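Long-range contacts in mandelate racemase/muconate lactonizing enzyme family protein (Sulfitobacter sp. NAS-14.1, PDB 3T4W), which probably acts as a lyase of the enolase superfamily, abstracting a proton from the carbon next to a substrate carboxylate: residues Leu28-Thr33 with Ala71-Ile76; Gln209-Cys214 with Gly244-Pro249; Ser370-Glu375 with Leu387-Asp392. One frame throughout, in Å; residues are numbered along the deposited sequence.

Contact 1 of 3, residues Leu28-Thr33 with Ala71-Ile76; sequences LEVIVT and AMRAVI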
loop_
_atom_site.group_PDB
_atom_site.type_symbol
_atom_site.label_atom_id
_atom_site.label_comp_id
_atom_site.label_asym_id
_atom_site.label_seq_id
_atom_site.Cartn_x
_atom_site.Cartn_y
_atom_site.Cartn_z
ATOM N N LEU A 28 -10.584 45.945 20.926
ATOM C CA LEU A 28 -10.486 45.466 19.559
ATOM C C LEU A 28 -11.084 46.476 18.604
ATOM O O LEU A 28 -12.228 46.900 18.772
ATOM C CB LEU A 28 -11.208 44.128 19.400
ATOM C CG LEU A 28 -11.788 43.901 18.000
ATOM C CD1 LEU A 28 -10.724 43.369 17.059
ATOM C CD2 LEU A 28 -12.987 42.967 18.050
ATOM N N GLU A 29 -10.300 46.866 17.606
ATOM C CA GLU A 29 -10.806 47.662 16.493
ATOM C C GLU A 29 -10.597 46.921 15.180
ATOM O O GLU A 29 -9.525 46.358 14.934
ATOM C CB GLU A 29 -10.133 49.034 16.436
ATOM C CG GLU A 29 -10.857 50.107 17.231
ATOM C CD GLU A 29 -10.052 51.389 17.336
ATOM O OE1 GLU A 29 -9.475 51.812 16.314
ATOM O OE2 GLU A 29 -9.993 51.973 18.440
ATOM N N VAL A 30 -11.632 46.909 14.349
ATOM C CA VAL A 30 -11.542 46.315 13.022
ATOM C C VAL A 30 -11.514 47.430 11.994
ATOM O O VAL A 30 -12.302 48.372 12.069
ATOM C CB VAL A 30 -12.738 45.383 12.726
ATOM C CG1 VAL A 30 -12.787 45.035 11.248
ATOM C CG2 VAL A 30 -12.648 44.125 13.566
ATOM N N ILE A 31 -10.602 47.338 11.037
ATOM C CA ILE A 31 -10.528 48.360 10.006
ATOM C C ILE A 31 -10.395 47.722 8.637
ATOM O O ILE A 31 -9.427 47.011 8.366
ATOM C CB ILE A 31 -9.334 49.297 10.216
ATOM C CG1 ILE A 31 -9.430 50.012 11.566
ATOM C CG2 ILE A 31 -9.237 50.295 9.070
ATOM C CD1 ILE A 31 -8.152 50.756 11.938
ATOM N N VAL A 32 -11.375 47.979 7.779
ATOM C CA VAL A 32 -11.332 47.506 6.406
ATOM C C VAL A 32 -10.860 48.622 5.473
ATOM O O VAL A 32 -11.517 49.650 5.327
ATOM C CB VAL A 32 -12.703 46.987 5.958
ATOM C CG1 VAL A 32 -12.672 46.605 4.490
ATOM C CG2 VAL A 32 -13.119 45.811 6.824
ATOM N N THR A 33 -9.706 48.418 4.854
ATOM C CA THR A 33 -9.137 49.424 3.974
ATOM C C THR A 33 -9.054 48.877 2.559
ATOM O O THR A 33 -8.886 47.679 2.362
ATOM C CB THR A 33 -7.745 49.861 4.460
ATOM O OG1 THR A 33 -7.432 51.155 3.932
ATOM C CG2 THR A 33 -6.686 48.855 4.030
ATOM N N ALA A 71 -19.924 40.967 7.306
ATOM C CA ALA A 71 -20.138 39.705 8.006
ATOM C C ALA A 71 -18.865 39.335 8.771
ATOM O O ALA A 71 -18.922 38.939 9.935
ATOM C CB ALA A 71 -20.516 38.605 7.030
ATOM N N MET A 72 -17.716 39.478 8.111
ATOM C CA MET A 72 -16.431 39.166 8.734
ATOM C C MET A 72 -16.152 40.009 9.977
ATOM O O MET A 72 -15.514 39.541 10.924
ATOM C CB MET A 72 -15.286 39.303 7.729
ATOM C CG MET A 72 -15.163 38.119 6.769
ATOM S SD MET A 72 -15.135 36.495 7.581
ATOM C CE MET A 72 -13.897 36.751 8.855
ATOM N N ARG A 73 -16.639 41.245 9.977
ATOM C CA ARG A 73 -16.479 42.111 11.135
ATOM C C ARG A 73 -17.184 41.504 12.336
ATOM O O ARG A 73 -16.659 41.514 13.449
ATOM C CB ARG A 73 -17.020 43.514 10.853
ATOM C CG ARG A 73 -16.656 44.536 11.919
ATOM C CD ARG A 73 -17.255 45.903 11.619
ATOM N NE ARG A 73 -16.773 46.464 10.357
ATOM C CZ ARG A 73 -15.830 47.398 10.271
ATOM N NH1 ARG A 73 -15.263 47.873 11.375
ATOM N NH2 ARG A 73 -15.455 47.854 9.081
ATOM N N ALA A 74 -18.375 40.971 12.104
ATOM C CA ALA A 74 -19.150 40.345 13.167
ATOM C C ALA A 74 -18.471 39.066 13.628
ATOM O O ALA A 74 -18.472 38.749 14.814
ATOM C CB ALA A 74 -20.557 40.044 12.688
ATOM N N VAL A 75 -17.904 38.329 12.679
ATOM C CA VAL A 75 -17.204 37.092 12.988
ATOM C C VAL A 75 -15.979 37.391 13.845
ATOM O O VAL A 75 -15.765 36.751 14.875
ATOM C CB VAL A 75 -16.773 36.347 11.709
ATOM C CG1 VAL A 75 -15.858 35.195 12.047
ATOM C CG2 VAL A 75 -17.997 35.864 10.936
ATOM N N ILE A 76 -15.187 38.376 13.427
ATOM C CA ILE A 76 -13.999 38.764 14.185
ATOM C C ILE A 76 -14.345 39.267 15.582
ATOM O O ILE A 76 -13.681 38.904 16.556
ATOM C CB ILE A 76 -13.178 39.846 13.470
ATOM C CG1 ILE A 76 -12.586 39.294 12.169
ATOM C CG2 ILE A 76 -12.093 40.378 14.406
ATOM C CD1 ILE A 76 -12.049 40.363 11.226
HETATM O O HOH W 1 -13.630 49.766 8.565
#

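Contact 2 of 3, residues Gln209-Cys214 with Gly244-Pro249; sequences QSVAFC and GNAIAP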
loop_
_atom_site.group_PDB
_atom_site.type_symbol
_atom_site.label_atom_id
_atom_site.label_comp_id
_atom_site.label_asym_id
_atom_site.label_seq_id
_atom_site.Cartn_x
_atom_site.Cartn_y
_atom_site.Cartn_z
ATOM N N GLN A 209 -1.054 29.162 -24.839
ATOM C CA GLN A 209 -0.688 30.447 -24.264
ATOM C C GLN A 209 0.288 30.240 -23.105
ATOM O O GLN A 209 1.229 31.013 -22.923
ATOM C CB GLN A 209 -1.928 31.231 -23.825
ATOM C CG GLN A 209 -1.647 32.703 -23.549
ATOM C CD GLN A 209 -2.750 33.626 -24.052
ATOM O OE1 GLN A 209 -2.485 34.746 -24.491
ATOM N NE2 GLN A 209 -3.992 33.155 -23.995
ATOM N N SER A 210 0.073 29.172 -22.342
ATOM C CA SER A 210 0.932 28.856 -21.205
ATOM C C SER A 210 2.364 28.580 -21.652
ATOM O O SER A 210 3.314 29.174 -21.144
ATOM C CB SER A 210 0.371 27.662 -20.428
ATOM O OG SER A 210 -0.849 28.005 -19.793
ATOM N N VAL A 211 2.505 27.678 -22.615
ATOM C CA VAL A 211 3.807 27.320 -23.156
ATOM C C VAL A 211 4.518 28.537 -23.749
ATOM O O VAL A 211 5.737 28.663 -23.646
ATOM C CB VAL A 211 3.664 26.195 -24.214
ATOM C CG1 VAL A 211 4.930 26.062 -25.067
ATOM C CG2 VAL A 211 3.290 24.865 -23.530
ATOM N N ALA A 212 3.749 29.438 -24.353
ATOM C CA ALA A 212 4.309 30.619 -24.999
ATOM C C ALA A 212 4.799 31.634 -23.973
ATOM O O ALA A 212 5.821 32.291 -24.177
ATOM C CB ALA A 212 3.287 31.249 -25.932
ATOM N N PHE A 213 4.060 31.773 -22.874
ATOM C CA PHE A 213 4.526 32.585 -21.758
ATOM C C PHE A 213 5.862 32.046 -21.245
ATOM O O PHE A 213 6.848 32.781 -21.130
ATOM C CB PHE A 213 3.492 32.610 -20.627
ATOM C CG PHE A 213 2.558 33.795 -20.676
ATOM C CD1 PHE A 213 1.627 33.922 -21.690
ATOM C CD2 PHE A 213 2.613 34.777 -19.699
ATOM C CE1 PHE A 213 0.777 35.003 -21.735
ATOM C CE2 PHE A 213 1.760 35.860 -19.738
ATOM C CZ PHE A 213 0.841 35.973 -20.757
ATOM N N CYS A 214 5.889 30.755 -20.948
ATOM C CA CYS A 214 7.096 30.130 -20.433
ATOM C C CYS A 214 8.262 30.308 -21.397
ATOM O O CYS A 214 9.360 30.702 -20.994
ATOM C CB CYS A 214 6.852 28.655 -20.141
ATOM S SG CYS A 214 5.670 28.374 -18.805
ATOM N N GLY A 244 0.810 20.660 -16.984
ATOM C CA GLY A 244 2.106 20.493 -16.352
ATOM C C GLY A 244 3.157 19.905 -17.268
ATOM O O GLY A 244 4.292 20.368 -17.305
ATOM N N ASN A 245 2.780 18.881 -18.020
ATOM C CA ASN A 245 3.722 18.243 -18.921
ATOM C C ASN A 245 4.095 19.133 -20.100
ATOM O O ASN A 245 5.150 18.951 -20.717
ATOM C CB ASN A 245 3.166 16.913 -19.422
ATOM C CG ASN A 245 3.269 15.820 -18.389
ATOM O OD1 ASN A 245 4.260 15.733 -17.655
ATOM N ND2 ASN A 245 2.246 14.974 -18.325
ATOM N N ALA A 246 3.225 20.084 -20.418
ATOM C CA ALA A 246 3.453 20.970 -21.552
ATOM C C ALA A 246 4.428 22.094 -21.206
ATOM O O ALA A 246 5.172 22.549 -22.071
ATOM C CB ALA A 246 2.138 21.535 -22.078
ATOM N N ILE A 247 4.437 22.527 -19.947
ATOM C CA ILE A 247 5.349 23.593 -19.519
ATOM C C ILE A 247 6.631 23.069 -18.841
ATOM O O ILE A 247 7.526 23.846 -18.488
ATOM C CB ILE A 247 4.656 24.587 -18.582
ATOM C CG1 ILE A 247 4.250 23.887 -17.283
ATOM C CG2 ILE A 247 3.456 25.238 -19.277
ATOM C CD1 ILE A 247 3.401 24.734 -16.381
ATOM N N ALA A 248 6.724 21.754 -18.672
ATOM C CA ALA A 248 7.885 21.160 -18.004
ATOM C C ALA A 248 9.216 21.476 -18.695
ATOM O O ALA A 248 10.235 21.642 -18.033
ATOM C CB ALA A 248 7.702 19.662 -17.850
ATOM N N PRO A 249 9.215 21.544 -20.033
ATOM C CA PRO A 249 10.477 21.835 -20.721
ATOM C C PRO A 249 11.105 23.160 -20.284
ATOM O O PRO A 249 12.330 23.279 -20.237
ATOM C CB PRO A 249 10.059 21.903 -22.198
ATOM C CG PRO A 249 8.850 21.037 -22.287
ATOM C CD PRO A 249 8.129 21.221 -20.977
#

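Contact 3 of 3, residues Ser370-Glu375 with Leu387-Asp392; sequences STIKVE and LGLEVD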
loop_
_atom_site.group_PDB
_atom_site.type_symbol
_atom_site.label_atom_id
_atom_site.label_comp_id
_atom_site.label_asym_id
_atom_site.label_seq_id
_atom_site.Cartn_x
_atom_site.Cartn_y
_atom_site.Cartn_z
ATOM N N SER A 370 6.827 52.679 5.215
ATOM C CA SER A 370 8.066 52.131 4.663
ATOM C C SER A 370 8.982 51.449 5.691
ATOM O O SER A 370 10.182 51.343 5.465
ATOM C CB SER A 370 8.844 53.226 3.929
ATOM O OG SER A 370 7.993 53.942 3.052
ATOM N N THR A 371 8.420 50.979 6.802
ATOM C CA THR A 371 9.236 50.400 7.869
ATOM C C THR A 371 9.871 49.067 7.486
ATOM O O THR A 371 10.950 48.722 7.965
ATOM C CB THR A 371 8.448 50.239 9.181
ATOM O OG1 THR A 371 7.232 49.521 8.932
ATOM C CG2 THR A 371 8.130 51.611 9.773
ATOM N N ILE A 372 9.190 48.314 6.629
ATOM C CA ILE A 372 9.772 47.114 6.059
ATOM C C ILE A 372 9.733 47.238 4.543
ATOM O O ILE A 372 8.717 47.630 3.976
ATOM C CB ILE A 372 9.011 45.861 6.499
ATOM C CG1 ILE A 372 8.965 45.774 8.027
ATOM C CG2 ILE A 372 9.663 44.630 5.929
ATOM C CD1 ILE A 372 8.469 44.441 8.547
ATOM N N LYS A 373 10.844 46.929 3.883
ATOM C CA LYS A 373 10.905 47.094 2.438
ATOM C C LYS A 373 11.723 45.992 1.770
ATOM O O LYS A 373 12.634 45.423 2.375
ATOM C CB LYS A 373 11.476 48.472 2.082
ATOM C CG LYS A 373 12.968 48.613 2.374
ATOM C CD LYS A 373 13.475 50.039 2.161
ATOM C CE LYS A 373 12.903 50.982 3.202
ATOM N NZ LYS A 373 13.388 52.380 3.031
ATOM N N VAL A 374 11.371 45.685 0.525
ATOM C CA VAL A 374 12.167 44.798 -0.310
ATOM C C VAL A 374 13.317 45.621 -0.864
ATOM O O VAL A 374 13.122 46.772 -1.250
ATOM C CB VAL A 374 11.343 44.219 -1.487
ATOM C CG1 VAL A 374 12.203 43.286 -2.333
ATOM C CG2 VAL A 374 10.112 43.492 -0.978
ATOM N N GLU A 375 14.511 45.038 -0.888
ATOM C CA GLU A 375 15.692 45.709 -1.428
ATOM C C GLU A 375 16.490 44.749 -2.299
ATOM O O GLU A 375 16.967 43.722 -1.817
ATOM C CB GLU A 375 16.589 46.214 -0.298
ATOM C CG GLU A 375 15.874 47.032 0.755
ATOM C CD GLU A 375 16.747 47.310 1.963
ATOM O OE1 GLU A 375 16.526 46.680 3.021
ATOM O OE2 GLU A 375 17.661 48.152 1.852
ATOM N N LEU A 387 6.255 43.437 15.193
ATOM C CA LEU A 387 6.303 43.207 13.753
ATOM C C LEU A 387 7.258 44.184 13.070
ATOM O O LEU A 387 7.648 43.982 11.912
ATOM C CB LEU A 387 4.903 43.311 13.139
ATOM C CG LEU A 387 3.935 42.137 13.360
ATOM C CD1 LEU A 387 2.522 42.487 12.891
ATOM C CD2 LEU A 387 4.430 40.864 12.675
ATOM N N GLY A 388 7.636 45.237 13.797
ATOM C CA GLY A 388 8.592 46.214 13.307
ATOM C C GLY A 388 7.944 47.257 12.416
ATOM O O GLY A 388 8.605 47.866 11.575
ATOM N N LEU A 389 6.649 47.473 12.612
ATOM C CA LEU A 389 5.881 48.360 11.748
ATOM C C LEU A 389 5.437 49.660 12.403
ATOM O O LEU A 389 5.173 49.713 13.603
ATOM C CB LEU A 389 4.628 47.641 11.265
ATOM C CG LEU A 389 4.847 46.298 10.593
ATOM C CD1 LEU A 389 3.496 45.721 10.196
ATOM C CD2 LEU A 389 5.757 46.480 9.394
ATOM N N GLU A 390 5.347 50.706 11.589
ATOM C CA GLU A 390 4.558 51.879 11.934
ATOM C C GLU A 390 3.322 51.868 11.048
ATOM O O GLU A 390 3.367 52.327 9.901
ATOM C CB GLU A 390 5.339 53.167 11.687
ATOM C CG GLU A 390 6.262 53.607 12.814
ATOM C CD GLU A 390 6.678 55.065 12.662
ATOM O OE1 GLU A 390 7.850 55.314 12.298
ATOM O OE2 GLU A 390 5.826 55.963 12.881
ATOM N N VAL A 391 2.225 51.325 11.559
ATOM C CA VAL A 391 0.982 51.323 10.797
ATOM C C VAL A 391 0.401 52.738 10.741
ATOM O O VAL A 391 0.361 53.448 11.750
ATOM C CB VAL A 391 -0.052 50.341 11.390
ATOM C CG1 VAL A 391 -1.223 50.164 10.443
ATOM C CG2 VAL A 391 0.596 49.004 11.657
ATOM N N ASP A 392 -0.026 53.157 9.557
ATOM C CA ASP A 392 -0.625 54.480 9.402
ATOM C C ASP A 392 -2.141 54.375 9.446
ATOM O O ASP A 392 -2.805 54.315 8.413
ATOM C CB ASP A 392 -0.169 55.136 8.101
ATOM C CG ASP A 392 -0.642 56.578 7.969
ATOM O OD1 ASP A 392 -1.599 56.973 8.671
ATOM O OD2 ASP A 392 -0.056 57.314 7.144
#

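Contact 1 of 3, residues Leu28-Thr33 with Ala71-Ile76
The guanidinium of Arg73 lies against the side chain of Val30. Val30 CG1 sits over one face, 3.8 Å above the plane and displaced toward the rim. A water meets the same group at its edge, in the plane. It accepts from Arg73 NH2 at 2.7 Å and from Val32 N at 3.0 Å, so it bridges helix and strand. Val32 CG2 comes near NH2 from an oblique direction. Arg73 NH1 gives a weak, bent hydrogen bond to Val30 O, 3.1 Å long with an angle of 126° at the hydrogen. Arg73 NE is held by Gln70 OE1, one turn earlier. The chain carries CG anti to the backbone N (chi1 -169°) and bends at chi3, which turns the guanidinium along the strand toward Val32. With an alanine at Arg73 the water loses one donor and Val30 O its weak one, and the bridge to the strand would probably be lost. Beside this polar strip the contact is apolar. Ile76 CG2 meets Val30 CG2 at 3.9 Å, and Leu28 CD1 lies 4.2 Å from the same Ile76 methyl. Ile76 also touches Ile46 and Val48 of the next strand and Ala115 of helix 110-130. Segments 28-33 and 71-76 run nearly antiparallel, at 160°, with axes 9.6 Å apart. Strand 25-33 is, within this chain, an outer strand of a three-stranded antiparallel sheet, and helix 69-83 packs along it. This sheet followed by helices is the N-terminal capping domain of the enolase superfamily.

Contact 2 of 3, residues Gln209-Cys214 with Gly244-Pro249
Two neighbouring outer helices of the barrel domain, 204-221 and 237-247, meet here through Val211 and Ile247. Their CA atoms are the nearest pair across the two segments, at 5.4 Å. Ile247 CG2 does most of the touching. It approaches the turn between Ser210 and Cys214, 4.1 Å from Ser210 CB and 3.9 Å from Cys214 SG. Val211 CG2 stands on another side of this methyl, at 4.3 Å. The isoleucine has CG1 between its backbone N and carbonyl carbon (chi1 65°). This leaves CG2 anti to the carbonyl carbon and directed at the first helix. In the modified TIM barrel, (beta/alpha)7beta, of the enolase superfamily, each such helix follows a parallel strand and covers the outside of the barrel. Strand 226-229 lies between these two helices in the chain. Its Phe229 touches Ser210, Cys214 and Ile247, so the three side chains also pack on the barrel wall. Farther out, Val211 CG2 meets Ala246. It lies 3.8 Å from Ala246 CB and 3.3 Å from Ala246 O. No hydrogen bond crosses between the segments. The one hydroxyl at the contact, Ser210 OG, bonds back to Asp206 O in its own helix. Cys214 SG meets Ile247 as an apolar neighbour, and Cys214 also touches Phe188 of strand 185-188.

Contact 3 of 3, residues Ser370-Glu375 with Leu387-Asp392
Thr371 and Glu390 cross at about a right angle. The methyl CG2 of Thr371 rests 3.7 Å from Glu390 CB, against the base of the glutamate chain. Beyond CG the glutamate runs on extended, and its OE2 makes a long, weak ion pair with Lys369. The other branch of Thr371 turns to the backbone. OG1 lies between the backbone N and the carbonyl carbon (chi1 53°), which brings it beside Leu389 CA. There it receives a weak hydrogen bond from Glu390 N, 3.5 Å long with an angle of 152°. Its stronger partner is Ile368 O, three residues back in the same loop, so the hydroxyl links the two loops only weakly. Thr371 CB also sits 3.4 Å from Gly388 O. The two loops flank strand 378-380, which pairs antiparallel with strand 146-152 of the barrel. After the second loop the chain enters helix 393-398. Asp392 is the N-cap of that helix, and its OD1 takes a hydrogen bond from Leu395 N. On the inner side Ile372 and Leu389 pack at an oblique angle. Ile372 CD1 meets Leu389 CD2 at 3.5 Å. The same CD1 lies 3.5 Å from Leu387 O, a carbonyl that accepts a hydrogen bond from His345 NE2. Both side chains rest on Ala341 of helix 337-349, and Ile372 also touches Trp340. Gly388 takes a positive phi of 83°, and the chain turns there between the two leucines. Leu387 N is bonded to Asp125 OD1 of helix 110-130, which joins this loop to the N-terminal part of the chain.

Contact 2 is buried, contact 3 partly buried and contact 1 a surface contact. Contact 1 joins strand to helix in the capping domain. Contact 2 joins two helices outside the barrel, on the opposite side of the chain's centre from contact 1, the two centres 41 Å apart. Contact 3 joins two loops on either side of strand 378-380 in sequence. It does not touch contact 1, but their nearest atoms are about 7 Å apart. Helix 393-398, which follows 387-392, reaches strand 25-33 through the Glu29-Arg397 salt bridge. The chemistry follows place: contact 1 adds a water and a guanidinium to apolar packing, contact 2 is apolar, and contact 3 mixes packing with one weak backbone-to-hydroxyl bond.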